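Local coordinates for protein methanogen homoaconitase large subunit (Methanocaldococcus jannaschii, PDB 4KP2) that catalyses, with its small subunit, the reversible dehydration of (R)-homocitrate to cis-homoaconitate and its hydration to homoisocitrate, using a [4Fe-4S] cluster, at residues T141-A146 and G224-C229; F150-G155 and G237-I242; I315-I320 and E398-T403; L394-I399 and M412-S417. All coordinates share one frame; numbering follows the deposited sequence.

Contact 1: T141-A146 and G224-C229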
loop_
_atom_site.group_PDB
_atom_site.type_symbol
_atom_site.label_atom_id
_atom_site.label_comp_id
_atom_site.label_asym_id
_atom_site.label_seq_id
_atom_site.Cartn_x
_atom_site.Cartn_y
_atom_site.Cartn_z
ATOM N N THR A 141 -1.357 -22.941 -6.880
ATOM C CA THR A 141 -0.839 -23.066 -8.236
ATOM C C THR A 141 -1.888 -23.746 -9.114
ATOM O O THR A 141 -1.827 -23.687 -10.342
ATOM C CB THR A 141 0.479 -23.868 -8.256
ATOM O OG1 THR A 141 1.356 -23.367 -7.240
ATOM C CG2 THR A 141 1.168 -23.756 -9.610
ATOM N N CYS A 142 -2.869 -24.369 -8.467
ATOM C CA CYS A 142 -3.959 -25.051 -9.158
ATOM C C CYS A 142 -4.809 -24.102 -10.004
ATOM O O CYS A 142 -5.614 -24.544 -10.825
ATOM C CB CYS A 142 -4.847 -25.781 -8.148
ATOM S SG CYS A 142 -5.482 -24.730 -6.818
ATOM N N THR A 143 -4.624 -22.802 -9.795
ATOM C CA THR A 143 -5.341 -21.773 -10.540
ATOM C C THR A 143 -5.107 -21.898 -12.044
ATOM O O THR A 143 -6.004 -21.638 -12.848
ATOM C CB THR A 143 -4.909 -20.363 -10.080
ATOM O OG1 THR A 143 -5.063 -20.252 -8.660
ATOM C CG2 THR A 143 -5.740 -19.287 -10.762
ATOM N N HIS A 144 -3.903 -22.322 -12.415
ATOM C CA HIS A 144 -3.496 -22.382 -13.816
ATOM C C HIS A 144 -4.038 -23.610 -14.540
ATOM O O HIS A 144 -3.588 -23.942 -15.637
ATOM C CB HIS A 144 -1.972 -22.338 -13.918
ATOM C CG HIS A 144 -1.350 -21.249 -13.100
ATOM N ND1 HIS A 144 -1.451 -19.916 -13.440
ATOM C CD2 HIS A 144 -0.631 -21.294 -11.957
ATOM C CE1 HIS A 144 -0.815 -19.188 -12.539
ATOM N NE2 HIS A 144 -0.308 -19.998 -11.629
ATOM N N GLY A 145 -5.005 -24.279 -13.924
ATOM C CA GLY A 145 -5.680 -25.393 -14.559
ATOM C C GLY A 145 -6.795 -24.887 -15.451
ATOM O O GLY A 145 -7.438 -25.657 -16.165
ATOM N N ALA A 146 -7.021 -23.577 -15.409
ATOM C CA ALA A 146 -8.044 -22.942 -16.228
ATOM C C ALA A 146 -7.576 -22.813 -17.672
ATOM O O ALA A 146 -8.369 -22.534 -18.572
ATOM C CB ALA A 146 -8.400 -21.581 -15.661
ATOM N N GLY A 224 -13.513 -16.100 -14.919
ATOM C CA GLY A 224 -14.342 -17.016 -14.157
ATOM C C GLY A 224 -13.682 -18.369 -13.977
ATOM O O GLY A 224 -13.784 -18.985 -12.915
ATOM N N ARG A 225 -13.000 -18.831 -15.019
ATOM C CA ARG A 225 -12.329 -20.125 -14.982
ATOM C C ARG A 225 -11.133 -20.108 -14.034
ATOM O O ARG A 225 -10.808 -21.121 -13.413
ATOM C CB ARG A 225 -11.893 -20.544 -16.386
ATOM C CG ARG A 225 -13.052 -20.743 -17.345
ATOM C CD ARG A 225 -12.575 -21.202 -18.709
ATOM N NE ARG A 225 -13.691 -21.399 -19.627
ATOM C CZ ARG A 225 -13.560 -21.816 -20.881
ATOM N NH1 ARG A 225 -12.357 -22.082 -21.371
ATOM N NH2 ARG A 225 -14.632 -21.969 -21.646
ATOM N N LEU A 226 -10.486 -18.952 -13.930
ATOM C CA LEU A 226 -9.380 -18.777 -12.996
ATOM C C LEU A 226 -9.865 -18.906 -11.557
ATOM O O LEU A 226 -9.165 -19.446 -10.701
ATOM C CB LEU A 226 -8.713 -17.415 -13.199
ATOM C CG LEU A 226 -7.378 -17.398 -13.947
ATOM C CD1 LEU A 226 -7.513 -18.024 -15.324
ATOM C CD2 LEU A 226 -6.848 -15.977 -14.049
ATOM N N THR A 227 -11.067 -18.404 -11.300
ATOM C CA THR A 227 -11.649 -18.442 -9.964
ATOM C C THR A 227 -12.001 -19.866 -9.543
ATOM O O THR A 227 -11.746 -20.270 -8.408
ATOM C CB THR A 227 -12.913 -17.565 -9.882
ATOM O OG1 THR A 227 -12.583 -16.216 -10.235
ATOM C CG2 THR A 227 -13.492 -17.588 -8.476
ATOM N N LEU A 228 -12.582 -20.622 -10.468
ATOM C CA LEU A 228 -12.999 -21.993 -10.191
ATOM C C LEU A 228 -11.816 -22.908 -9.887
ATOM O O LEU A 228 -11.887 -23.750 -8.991
ATOM C CB LEU A 228 -13.812 -22.556 -11.359
ATOM C CG LEU A 228 -15.334 -22.551 -11.198
ATOM C CD1 LEU A 228 -15.841 -21.158 -10.858
ATOM C CD2 LEU A 228 -16.007 -23.078 -12.455
ATOM N N CYS A 229 -10.731 -22.738 -10.634
ATOM C CA CYS A 229 -9.547 -23.569 -10.451
ATOM C C CYS A 229 -8.709 -23.113 -9.262
ATOM O O CYS A 229 -7.885 -23.868 -8.749
ATOM C CB CYS A 229 -8.695 -23.577 -11.722
ATOM S SG CYS A 229 -9.510 -24.308 -13.157
#
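Arg225, Leu226 and Cys229 line the side of helix 222-230 that meets Thr143 and Ala146. This is helix-to-loop packing inside the aconitase fold. The loop, which is 3-10 at 141-143, links strands 133-136 and 150-153.

At Arg225 the contact is made near the backbone. Ala146 CB lies 3.3 Å from Arg225 O and 3.7 Å from Arg225 CB. The extended side chain then leads away, and its guanidinium forms a salt bridge with Asp245.

Leu226 reaches Thr143 and Ala146. Its CD1 meets Ala146 CB at 3.7 Å. Thr143 crosses Leu226 at about a right angle and sets its CG2 3.4 Å from Leu226 O. The methyl of Thr143 lies opposite its own backbone N, which leaves OG1 beside that N, where it bonds His140 O. The side chain of Thr143 is about 4 Å from that of Cys323, a predicted cluster ligand, so the contact borders the probable cluster site.

Cys229 is covered most. Its CB sits near two loop carbonyls, Cys142 O and Thr143 O. Its sulfur reaches on to Gly145 and Ala146, with SG 3.4 Å from Ala146 N and 3.6 Å from Gly145 C.

Contact 2: F150-G155 and G237-I242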
loop_
_atom_site.group_PDB
_atom_site.type_symbol
_atom_site.label_atom_id
_atom_site.label_comp_id
_atom_site.label_asym_id
_atom_site.label_seq_id
_atom_site.Cartn_x
_atom_site.Cartn_y
_atom_site.Cartn_z
ATOM N N PHE A 150 -2.035 -29.134 -16.303
ATOM C CA PHE A 150 -1.928 -29.747 -14.988
ATOM C C PHE A 150 -0.996 -28.924 -14.107
ATOM O O PHE A 150 0.217 -28.904 -14.317
ATOM C CB PHE A 150 -1.422 -31.185 -15.105
ATOM C CG PHE A 150 -1.462 -31.948 -13.814
ATOM C CD1 PHE A 150 -2.594 -32.653 -13.443
ATOM C CD2 PHE A 150 -0.367 -31.959 -12.968
ATOM C CE1 PHE A 150 -2.631 -33.354 -12.252
ATOM C CE2 PHE A 150 -0.399 -32.655 -11.777
ATOM C CZ PHE A 150 -1.532 -33.355 -11.419
ATOM N N ALA A 151 -1.569 -28.245 -13.120
ATOM C CA ALA A 151 -0.793 -27.363 -12.257
ATOM C C ALA A 151 -1.034 -27.647 -10.779
ATOM O O ALA A 151 -2.171 -27.625 -10.311
ATOM C CB ALA A 151 -1.104 -25.909 -12.574
ATOM N N THR A 152 0.046 -27.914 -10.050
ATOM C CA THR A 152 -0.037 -28.194 -8.621
ATOM C C THR A 152 0.999 -27.396 -7.838
ATOM O O THR A 152 1.939 -26.848 -8.412
ATOM C CB THR A 152 0.165 -29.692 -8.323
ATOM O OG1 THR A 152 1.382 -30.142 -8.930
ATOM C CG2 THR A 152 -0.999 -30.508 -8.865
ATOM N N GLY A 153 0.820 -27.335 -6.522
ATOM C CA GLY A 153 1.729 -26.604 -5.661
ATOM C C GLY A 153 2.686 -27.508 -4.909
ATOM O O GLY A 153 2.307 -28.579 -4.437
ATOM N N PHE A 154 3.934 -27.069 -4.794
ATOM C CA PHE A 154 4.958 -27.847 -4.109
ATOM C C PHE A 154 5.576 -27.059 -2.961
ATOM O O PHE A 154 5.479 -25.833 -2.914
ATOM C CB PHE A 154 6.051 -28.268 -5.091
ATOM C CG PHE A 154 5.568 -29.185 -6.178
ATOM C CD1 PHE A 154 5.617 -30.557 -6.011
ATOM C CD2 PHE A 154 5.065 -28.677 -7.365
ATOM C CE1 PHE A 154 5.172 -31.407 -7.006
ATOM C CE2 PHE A 154 4.620 -29.522 -8.363
ATOM C CZ PHE A 154 4.674 -30.889 -8.184
ATOM N N GLY A 155 6.219 -27.772 -2.043
ATOM C CA GLY A 155 6.892 -27.142 -0.924
ATOM C C GLY A 155 8.270 -26.645 -1.306
ATOM O O GLY A 155 8.689 -26.770 -2.455
ATOM N N GLY A 237 -8.581 -30.596 -2.987
ATOM C CA GLY A 237 -8.175 -31.015 -4.315
ATOM C C GLY A 237 -6.703 -30.802 -4.608
ATOM O O GLY A 237 -6.121 -29.790 -4.216
ATOM N N LYS A 238 -6.103 -31.766 -5.298
ATOM C CA LYS A 238 -4.706 -31.664 -5.693
ATOM C C LYS A 238 -4.559 -30.572 -6.743
ATOM O O LYS A 238 -3.569 -29.842 -6.761
ATOM C CB LYS A 238 -4.211 -33.001 -6.244
ATOM C CG LYS A 238 -2.710 -33.062 -6.470
ATOM C CD LYS A 238 -1.955 -32.890 -5.162
ATOM C CE LYS A 238 -0.452 -32.991 -5.373
ATOM N NZ LYS A 238 0.299 -32.838 -4.097
ATOM N N THR A 239 -5.556 -30.473 -7.616
ATOM C CA THR A 239 -5.589 -29.440 -8.643
ATOM C C THR A 239 -6.988 -29.313 -9.234
ATOM O O THR A 239 -7.814 -30.218 -9.107
ATOM C CB THR A 239 -4.596 -29.732 -9.787
ATOM O OG1 THR A 239 -4.579 -28.631 -10.703
ATOM C CG2 THR A 239 -4.990 -31.000 -10.533
ATOM N N GLY A 240 -7.248 -28.178 -9.874
ATOM C CA GLY A 240 -8.501 -27.964 -10.572
ATOM C C GLY A 240 -8.221 -27.609 -12.017
ATOM O O GLY A 240 -7.495 -26.656 -12.293
ATOM N N VAL A 241 -8.788 -28.375 -12.942
ATOM C CA VAL A 241 -8.499 -28.181 -14.360
ATOM C C VAL A 241 -9.765 -27.976 -15.196
ATOM O O VAL A 241 -10.795 -28.609 -14.958
ATOM C CB VAL A 241 -7.651 -29.351 -14.926
ATOM C CG1 VAL A 241 -8.443 -30.651 -14.923
ATOM C CG2 VAL A 241 -7.140 -29.024 -16.323
ATOM N N ILE A 242 -9.678 -27.069 -16.165
ATOM C CA ILE A 242 -10.783 -26.793 -17.075
ATOM C C ILE A 242 -10.335 -26.968 -18.523
ATOM O O ILE A 242 -9.274 -26.480 -18.915
ATOM C CB ILE A 242 -11.338 -25.368 -16.872
ATOM C CG1 ILE A 242 -12.014 -25.255 -15.505
ATOM C CG2 ILE A 242 -12.323 -25.006 -17.971
ATOM C CD1 ILE A 242 -12.644 -23.911 -15.245
#
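Thr239 OG1 donates a short hydrogen bond of 2.6 Å to Ala151 O. The hydroxyl approaches tilted 30° from the carbonyl plane. It is the one hydrogen bond between segments 150-155 and 237-242. OG1 lies opposite the backbone N of Thr239 (chi1 -175°), and this points the hydroxyl across at strand 150-153.

The same torsion places the methyl of Thr239 against Phe150. CG2 is 3.7 Å from Phe150 CE1, and the two side chains cross at a slant. The ring starts out away from strand 239-242, but its far end swings back to it. Val25 and Leu29 of helix 24-33 also touch this ring.

Thr152 faces the other strand directly. Its CG2 rests against Lys238 and Thr239, 3.4 Å from Lys238 O and 3.8 Å from Thr239 CB. The aliphatic part of Lys238 adds cover, with CG 3.9 Å from Thr152 CG2. A valine in place of Thr239 would probably lose the one hydrogen bond across the contact and leave Ala151 O without this donor.

The strands run nearly antiparallel, at 160°, but their axes stay 6.6 Å apart, so side chains fill the interval and no backbone ladder forms. Strand 150-153 instead pairs with strand 133-136, at one end of a parallel sheet. Strand 239-242 pairs with strand 208-213 in a separate mixed sheet. The arrangement is a side-chain junction between the margins of two sheets in the aconitase fold.

Contact 3: I315-I320 and E398-T403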
loop_
_atom_site.group_PDB
_atom_site.type_symbol
_atom_site.label_atom_id
_atom_site.label_comp_id
_atom_site.label_asym_id
_atom_site.label_seq_id
_atom_site.Cartn_x
_atom_site.Cartn_y
_atom_site.Cartn_z
ATOM N N ILE A 315 -19.747 -5.923 9.699
ATOM C CA ILE A 315 -18.360 -6.060 9.267
ATOM C C ILE A 315 -17.551 -4.814 9.613
ATOM O O ILE A 315 -18.082 -3.703 9.638
ATOM C CB ILE A 315 -18.257 -6.363 7.755
ATOM C CG1 ILE A 315 -19.205 -5.469 6.952
ATOM C CG2 ILE A 315 -18.573 -7.823 7.484
ATOM C CD1 ILE A 315 -18.577 -4.185 6.457
ATOM N N ASN A 316 -16.264 -5.004 9.882
ATOM C CA ASN A 316 -15.395 -3.900 10.267
ATOM C C ASN A 316 -14.343 -3.590 9.209
ATOM O O ASN A 316 -13.707 -2.537 9.246
ATOM C CB ASN A 316 -14.720 -4.198 11.606
ATOM C CG ASN A 316 -15.703 -4.645 12.668
ATOM O OD1 ASN A 316 -15.593 -5.748 13.204
ATOM N ND2 ASN A 316 -16.672 -3.791 12.978
ATOM N N GLN A 317 -14.163 -4.511 8.269
ATOM C CA GLN A 317 -13.186 -4.334 7.201
ATOM C C GLN A 317 -13.600 -5.117 5.960
ATOM O O GLN A 317 -14.206 -6.181 6.061
ATOM C CB GLN A 317 -11.795 -4.776 7.669
ATOM C CG GLN A 317 -10.677 -4.493 6.676
ATOM C CD GLN A 317 -9.319 -4.936 7.177
ATOM O OE1 GLN A 317 -8.569 -4.148 7.753
ATOM N NE2 GLN A 317 -8.990 -6.204 6.956
ATOM N N VAL A 318 -13.286 -4.578 4.787
ATOM C CA VAL A 318 -13.583 -5.261 3.534
ATOM C C VAL A 318 -12.372 -5.238 2.614
ATOM O O VAL A 318 -11.833 -4.174 2.313
ATOM C CB VAL A 318 -14.778 -4.622 2.800
ATOM C CG1 VAL A 318 -14.974 -5.274 1.441
ATOM C CG2 VAL A 318 -16.044 -4.735 3.636
ATOM N N PHE A 319 -11.941 -6.415 2.175
ATOM C CA PHE A 319 -10.828 -6.506 1.242
ATOM C C PHE A 319 -11.277 -6.998 -0.128
ATOM O O PHE A 319 -12.021 -7.972 -0.240
ATOM C CB PHE A 319 -9.726 -7.413 1.788
ATOM C CG PHE A 319 -8.652 -7.720 0.786
ATOM C CD1 PHE A 319 -7.850 -6.710 0.283
ATOM C CD2 PHE A 319 -8.446 -9.016 0.344
ATOM C CE1 PHE A 319 -6.863 -6.984 -0.642
ATOM C CE2 PHE A 319 -7.458 -9.298 -0.579
ATOM C CZ PHE A 319 -6.665 -8.283 -1.072
ATOM N N ILE A 320 -10.815 -6.313 -1.169
ATOM C CA ILE A 320 -11.147 -6.680 -2.538
ATOM C C ILE A 320 -9.899 -6.715 -3.408
ATOM O O ILE A 320 -9.280 -5.680 -3.660
ATOM C CB ILE A 320 -12.143 -5.687 -3.165
ATOM C CG1 ILE A 320 -13.457 -5.671 -2.382
ATOM C CG2 ILE A 320 -12.399 -6.039 -4.622
ATOM C CD1 ILE A 320 -14.479 -4.701 -2.934
ATOM N N GLU A 398 -12.687 -8.381 15.533
ATOM C CA GLU A 398 -12.876 -7.624 14.302
ATOM C C GLU A 398 -13.235 -8.546 13.140
ATOM O O GLU A 398 -12.631 -9.606 12.966
ATOM C CB GLU A 398 -11.620 -6.812 13.985
ATOM C CG GLU A 398 -11.799 -5.796 12.875
ATOM C CD GLU A 398 -10.730 -4.724 12.897
ATOM O OE1 GLU A 398 -9.802 -4.825 13.726
ATOM O OE2 GLU A 398 -10.823 -3.776 12.090
ATOM N N ILE A 399 -14.220 -8.135 12.347
ATOM C CA ILE A 399 -14.721 -8.955 11.249
ATOM C C ILE A 399 -14.342 -8.379 9.887
ATOM O O ILE A 399 -14.476 -7.179 9.650
ATOM C CB ILE A 399 -16.255 -9.110 11.330
ATOM C CG1 ILE A 399 -16.652 -9.810 12.629
ATOM C CG2 ILE A 399 -16.785 -9.882 10.134
ATOM C CD1 ILE A 399 -18.134 -10.080 12.747
ATOM N N CYS A 400 -13.867 -9.243 8.995
ATOM C CA CYS A 400 -13.488 -8.826 7.650
ATOM C C CYS A 400 -14.209 -9.621 6.565
ATOM O O CYS A 400 -14.289 -10.845 6.625
ATOM C CB CYS A 400 -11.976 -8.947 7.456
ATOM S SG CYS A 400 -11.419 -8.658 5.760
ATOM N N LEU A 401 -14.734 -8.907 5.573
ATOM C CA LEU A 401 -15.326 -9.540 4.402
ATOM C C LEU A 401 -14.342 -9.463 3.244
ATOM O O LEU A 401 -14.056 -8.380 2.734
ATOM C CB LEU A 401 -16.639 -8.856 4.022
ATOM C CG LEU A 401 -17.327 -9.409 2.773
ATOM C CD1 LEU A 401 -17.724 -10.861 2.976
ATOM C CD2 LEU A 401 -18.538 -8.573 2.407
ATOM N N SER A 402 -13.825 -10.614 2.829
ATOM C CA SER A 402 -12.769 -10.648 1.824
ATOM C C SER A 402 -13.169 -11.390 0.553
ATOM O O SER A 402 -14.097 -12.199 0.555
ATOM C CB SER A 402 -11.502 -11.273 2.410
ATOM O OG SER A 402 -10.474 -11.335 1.440
ATOM N N THR A 403 -12.458 -11.103 -0.532
ATOM C CA THR A 403 -12.657 -11.799 -1.795
ATOM C C THR A 403 -11.580 -12.861 -1.975
ATOM O O THR A 403 -11.406 -13.404 -3.065
ATOM C CB THR A 403 -12.618 -10.834 -2.992
ATOM O OG1 THR A 403 -11.340 -10.189 -3.046
ATOM C CG2 THR A 403 -13.709 -9.784 -2.865
#
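Asn316 and Ile399 exchange two hydrogen bonds at the start of a parallel strand pair. Asn316 N donates to Ile399 O at 2.8 Å. In return Ile399 N donates to Asn316 OD1 at 2.9 Å, nearly straight at 165°. The amide oxygen stands in for a main-chain carbonyl, because Asn316 CG lies opposite its own carbonyl carbon (chi1 -50°) and leans towards strand 399-402. Ile399 O also takes a weak bond from Gln317 N. Asn316 CB packs on Glu398 CG at 3.6 Å. An alanine at Asn316 would probably leave Ile399 N without its side-chain acceptor at the start of the strand.

Further along, regular pairing takes over. Leu401 N gives to Gln317 O at 2.8 Å, and Phe319 N to Leu401 O at 2.9 Å. The last bond, Thr403 N to Phe319 O, is weak.

Gln317 NE2 bonds Gly392 O and weakly meets Cys400 SG. Ser402 OG sits in the ring plane at the edge of Phe319, 3.3 Å from CD2, and bonds Thr404. This ring lies near the predicted cluster ligands Cys383 and Cys386. On the other face Val318 and Leu401 lie side by side under helix 424-433.

The buried backbone is thus largely paired within the sheet, and Asn316 OD1 supplies the acceptor for Ile399 N where the ladder begins.

Contact 4: L394-I399 and M412-S417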
loop_
_atom_site.group_PDB
_atom_site.type_symbol
_atom_site.label_atom_id
_atom_site.label_comp_id
_atom_site.label_asym_id
_atom_site.label_seq_id
_atom_site.Cartn_x
_atom_site.Cartn_y
_atom_site.Cartn_z
ATOM N N LEU A 394 -6.236 -7.806 11.227
ATOM C CA LEU A 394 -7.429 -7.668 12.053
ATOM C C LEU A 394 -7.100 -7.702 13.540
ATOM O O LEU A 394 -6.121 -8.319 13.956
ATOM C CB LEU A 394 -8.424 -8.783 11.738
ATOM C CG LEU A 394 -8.956 -8.862 10.311
ATOM C CD1 LEU A 394 -9.890 -10.051 10.179
ATOM C CD2 LEU A 394 -9.666 -7.573 9.944
ATOM N N ALA A 395 -7.932 -7.039 14.336
ATOM C CA ALA A 395 -7.788 -7.062 15.784
ATOM C C ALA A 395 -8.764 -8.067 16.382
ATOM O O ALA A 395 -9.492 -8.747 15.657
ATOM C CB ALA A 395 -8.027 -5.680 16.365
ATOM N N GLU A 396 -8.781 -8.153 17.708
ATOM C CA GLU A 396 -9.646 -9.102 18.397
ATOM C C GLU A 396 -11.115 -8.708 18.291
ATOM O O GLU A 396 -11.502 -7.604 18.675
ATOM C CB GLU A 396 -9.241 -9.230 19.866
ATOM C CG GLU A 396 -10.032 -10.279 20.625
ATOM C CD GLU A 396 -9.530 -10.478 22.039
ATOM O OE1 GLU A 396 -8.655 -9.702 22.475
ATOM O OE2 GLU A 396 -10.011 -11.414 22.712
ATOM N N GLY A 397 -11.928 -9.621 17.769
ATOM C CA GLY A 397 -13.353 -9.386 17.626
ATOM C C GLY A 397 -13.695 -8.620 16.365
ATOM O O GLY A 397 -14.848 -8.252 16.144
ATOM N N GLU A 398 -12.687 -8.381 15.533
ATOM C CA GLU A 398 -12.876 -7.624 14.302
ATOM C C GLU A 398 -13.235 -8.546 13.140
ATOM O O GLU A 398 -12.631 -9.606 12.966
ATOM C CB GLU A 398 -11.620 -6.812 13.985
ATOM C CG GLU A 398 -11.799 -5.796 12.875
ATOM C CD GLU A 398 -10.730 -4.724 12.897
ATOM O OE1 GLU A 398 -9.802 -4.825 13.726
ATOM O OE2 GLU A 398 -10.823 -3.776 12.090
ATOM N N ILE A 399 -14.220 -8.135 12.347
ATOM C CA ILE A 399 -14.721 -8.955 11.249
ATOM C C ILE A 399 -14.342 -8.379 9.887
ATOM O O ILE A 399 -14.476 -7.179 9.650
ATOM C CB ILE A 399 -16.255 -9.110 11.330
ATOM C CG1 ILE A 399 -16.652 -9.810 12.629
ATOM C CG2 ILE A 399 -16.785 -9.882 10.134
ATOM C CD1 ILE A 399 -18.134 -10.080 12.747
ATOM N N MET A 412 -6.115 -13.500 9.294
ATOM C CA MET A 412 -5.763 -12.111 9.020
ATOM C C MET A 412 -5.321 -11.349 10.265
ATOM O O MET A 412 -5.346 -10.119 10.284
ATOM C CB MET A 412 -6.927 -11.378 8.349
ATOM C CG MET A 412 -7.148 -11.756 6.900
ATOM S SD MET A 412 -8.391 -10.719 6.108
ATOM C CE MET A 412 -8.366 -11.380 4.446
ATOM N N GLY A 413 -4.919 -12.074 11.303
ATOM C CA GLY A 413 -4.413 -11.435 12.502
ATOM C C GLY A 413 -4.734 -12.162 13.791
ATOM O O GLY A 413 -4.288 -13.289 14.009
ATOM N N HIS A 414 -5.507 -11.505 14.651
ATOM C CA HIS A 414 -5.838 -12.041 15.965
ATOM C C HIS A 414 -6.591 -13.359 15.847
ATOM O O HIS A 414 -7.385 -13.549 14.927
ATOM C CB HIS A 414 -6.671 -11.028 16.752
ATOM C CG HIS A 414 -6.607 -11.212 18.236
ATOM N ND1 HIS A 414 -7.300 -12.205 18.895
ATOM C CD2 HIS A 414 -5.936 -10.525 19.189
ATOM C CE1 HIS A 414 -7.056 -12.123 20.191
ATOM N NE2 HIS A 414 -6.231 -11.111 20.396
ATOM N N ILE A 415 -6.336 -14.266 16.786
ATOM C CA ILE A 415 -6.944 -15.592 16.762
ATOM C C ILE A 415 -8.454 -15.529 17.001
ATOM O O ILE A 415 -9.188 -16.455 16.657
ATOM C CB ILE A 415 -6.278 -16.532 17.795
ATOM C CG1 ILE A 415 -6.613 -17.995 17.496
ATOM C CG2 ILE A 415 -6.673 -16.145 19.215
ATOM C CD1 ILE A 415 -6.152 -18.457 16.135
ATOM N N ASN A 416 -8.916 -14.425 17.579
ATOM C CA ASN A 416 -10.337 -14.244 17.850
ATOM C C ASN A 416 -11.000 -13.309 16.845
ATOM O O ASN A 416 -12.052 -12.733 17.122
ATOM C CB ASN A 416 -10.552 -13.736 19.276
ATOM C CG ASN A 416 -10.031 -14.702 20.323
ATOM O OD1 ASN A 416 -10.048 -15.917 20.126
ATOM N ND2 ASN A 416 -9.564 -14.164 21.443
ATOM N N SER A 417 -10.376 -13.163 15.682
ATOM C CA SER A 417 -10.933 -12.347 14.610
ATOM C C SER A 417 -11.765 -13.210 13.667
ATOM O O SER A 417 -11.683 -14.438 13.702
ATOM C CB SER A 417 -9.820 -11.638 13.838
ATOM O OG SER A 417 -8.879 -12.566 13.328
#
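Glu396 lies over a face of the His414 ring. Its CB stands 3.5 Å from the ring centroid and almost on the normal, a CH-pi contact. The extended chain (chi1 -176°) carries the carboxylate on across the ring, and the two planes are only 14° apart.

Hydrogen bonds act at both ends of the contact. Asn416 ND2 donates to Glu396 OE2 at 3.1 Å. It meets the oxygen from above the carboxylate plane, while the bond stays close to the plane of the amide. Leu394 N donates to Met412 O at 2.7 Å. His414 N returns a weak bond to Leu394 O. Gly397 N donates to Asn416 O at 3.2 Å.

Two beta turns are thus laid against each other, a type II turn at 395-398 and a type I turn at 414-417. They lie at the entries to the neighbouring parallel strands 399-402 and 418-421. Each turn has a side-chain bond of its own. Glu398 OE1 accepts from Ala395 N. His414 ND1 accepts from Asn416 N in the ring plane, at 3.0 Å, so a neutral ring would probably carry its proton on NE2.

On the inner side, Leu394 CD1 makes an apolar contact with Met412 CB at 3.7 Å, and Ser417 CB also lies against Leu394 CB. On the outer side, Glu94 of the second subunit accepts from Glu396 N, and Val90 of that subunit packs on His414.

Contacts 1 and 2 are buried near the centre of the folded chain. They touch each other: Gly145 O lies 2.6 Å from Ile242 N, a probable hydrogen bond. Helix 222-230 and strand 239-242 follow one another, so both contacts hold the same pair of chain regions. Contacts 3 and 4 lie in a later part of the chain and have Glu398 and Ile399 in common. Contact 3 is buried within a parallel sheet and rests on backbone bonds. Contact 4 is only partly buried, lies next to the second subunit, and relies on turns and a ring-carboxylate stack. Contact 1 has no clear hydrogen bond across it, and contact 2 has one. The centres of contacts 1 and 3 are about 23 Å apart.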